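Local coordinates for protein restriction endonuclease R.BpuJI (Bacillus pumilus, PDB 2VLA) that recognises its DNA target through this N-terminal recognition domain of a longer restriction enzyme that probably cleaves DNA as an endonuclease, at residues 26-29 with 30-34. Residues are numbered along the deposited sequence; the frame is centred on the assembly and turned at random.
Sequences LPAY and ANIID
I32 and I33 turn CG1 opposite their own carbonyl carbons (chi1 -68° and -70°), which swings each ethyl arm back along the helix toward a carbonyl one turn earlier. In I32 the arm passes the oxygen on one face of the A28 carbonyl, CG1 3.0 Å from A28 O and CD1 folded back on that side, 4.5 Å from A28 CB; I33 repeats the pose at Y29, its CG1 3.2 Å from Y29 O. N31 shares this first torsion, and its amide leans back to P27, ND2 lying 3.2 Å from P27 O at an angle too poor for a hydrogen bond.

Beneath these side chains runs a regular i to i+4 series of backbone bonds: A30 N to L26 O, N31 N to P27 O at 2.9 Å, I32 N to A28 O at 2.9 Å and I33 N to Y29 O. Helix 22-36 illustrates how an internal proline is tolerated: P27 has no N-H to give to the preceding turn, and the chain kinks there, yet its carbonyl still accepts normally from N31.

The side chains then divide between neighbours. A28 and I32 face helix 41-56, where Y29 also touches L52, whereas L26 and A30 reach Y96 of helix 91-99. An alanine in place of I32 would probably lose the loose contact with A28 and open a gap toward F48 and R51. Between these residues the hydrogen bonds are all main-chain, while mostly apolar side chains, with the Y29 hydroxyl bonded to H68, join the helix to the rest of the recognition domain.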
loop_
_atom_site.group_PDB
_atom_site.type_symbol
_atom_site.label_atom_id
_atom_site.label_comp_id
_atom_site.label_asym_id
_atom_site.label_seq_id
_atom_site.Cartn_x
_atom_site.Cartn_y
_atom_site.Cartn_z
ATOM N N LEU A 26 -7.456 -12.520 8.367
ATOM C CA LEU A 26 -7.888 -11.173 8.748
ATOM C C LEU A 26 -8.768 -11.201 10.010
ATOM O O LEU A 26 -8.516 -10.477 10.958
ATOM C CB LEU A 26 -8.580 -10.419 7.590
ATOM C CG LEU A 26 -8.853 -8.931 7.846
ATOM C CD1 LEU A 26 -7.540 -8.210 8.105
ATOM C CD2 LEU A 26 -9.610 -8.319 6.676
ATOM N N PRO A 27 -9.752 -12.114 10.063
ATOM C CA PRO A 27 -10.461 -12.247 11.330
ATOM C C PRO A 27 -9.562 -12.658 12.489
ATOM O O PRO A 27 -9.778 -12.221 13.612
ATOM C CB PRO A 27 -11.485 -13.340 11.033
ATOM C CG PRO A 27 -11.701 -13.269 9.597
ATOM C CD PRO A 27 -10.383 -12.910 9.004
ATOM N N ALA A 28 -8.591 -13.539 12.243
ATOM C CA ALA A 28 -7.689 -13.937 13.300
ATOM C C ALA A 28 -6.875 -12.760 13.833
ATOM O O ALA A 28 -6.835 -12.531 15.049
ATOM C CB ALA A 28 -6.771 -15.076 12.833
ATOM N N TYR A 29 -6.251 -11.994 12.940
ATOM C CA TYR A 29 -5.471 -10.843 13.370
ATOM C C TYR A 29 -6.378 -9.938 14.239
ATOM O O TYR A 29 -5.982 -9.475 15.301
ATOM C CB TYR A 29 -4.984 -10.026 12.186
ATOM C CG TYR A 29 -3.944 -10.638 11.269
ATOM C CD1 TYR A 29 -2.962 -11.519 11.726
ATOM C CD2 TYR A 29 -3.893 -10.248 9.946
ATOM C CE1 TYR A 29 -1.996 -12.036 10.837
ATOM C CE2 TYR A 29 -2.948 -10.717 9.085
ATOM C CZ TYR A 29 -1.989 -11.593 9.517
ATOM O OH TYR A 29 -1.072 -12.041 8.589
ATOM N N ALA A 30 -7.575 -9.647 13.741
ATOM C CA ALA A 30 -8.444 -8.676 14.388
ATOM C C ALA A 30 -8.906 -9.174 15.754
ATOM O O ALA A 30 -8.944 -8.414 16.723
ATOM C CB ALA A 30 -9.635 -8.378 13.507
ATOM N N ASN A 31 -9.289 -10.436 15.822
ATOM C CA ASN A 31 -9.825 -10.998 17.060
ATOM C C ASN A 31 -8.749 -11.175 18.090
ATOM O O ASN A 31 -8.977 -10.955 19.271
ATOM C CB ASN A 31 -10.557 -12.309 16.794
ATOM C CG ASN A 31 -11.959 -12.083 16.265
ATOM O OD1 ASN A 31 -12.648 -11.143 16.689
ATOM N ND2 ASN A 31 -12.381 -12.903 15.340
ATOM N N ILE A 32 -7.562 -11.582 17.646
ATOM C CA ILE A 32 -6.432 -11.674 18.554
ATOM C C ILE A 32 -6.161 -10.297 19.171
ATOM O O ILE A 32 -6.060 -10.155 20.391
ATOM C CB ILE A 32 -5.177 -12.184 17.849
ATOM C CG1 ILE A 32 -5.368 -13.656 17.446
ATOM C CG2 ILE A 32 -3.945 -11.998 18.768
ATOM C CD1 ILE A 32 -4.296 -14.202 16.486
ATOM N N ILE A 33 -6.037 -9.291 18.329
ATOM C CA ILE A 33 -5.740 -7.944 18.803
ATOM C C ILE A 33 -6.843 -7.407 19.729
ATOM O O ILE A 33 -6.565 -6.898 20.813
ATOM C CB ILE A 33 -5.505 -6.997 17.620
ATOM C CG1 ILE A 33 -4.189 -7.352 16.933
ATOM C CG2 ILE A 33 -5.478 -5.541 18.078
ATOM C CD1 ILE A 33 -4.042 -6.753 15.538
ATOM N N ASP A 34 -8.091 -7.578 19.324
ATOM C CA ASP A 34 -9.213 -7.077 20.112
ATOM C C ASP A 34 -9.254 -7.756 21.498
ATOM O O ASP A 34 -9.556 -7.116 22.512
ATOM C CB ASP A 34 -10.510 -7.330 19.357
ATOM C CG ASP A 34 -11.697 -6.776 20.049
ATOM O OD1 ASP A 34 -11.696 -5.567 20.346
ATOM O OD2 ASP A 34 -12.660 -7.530 20.239
#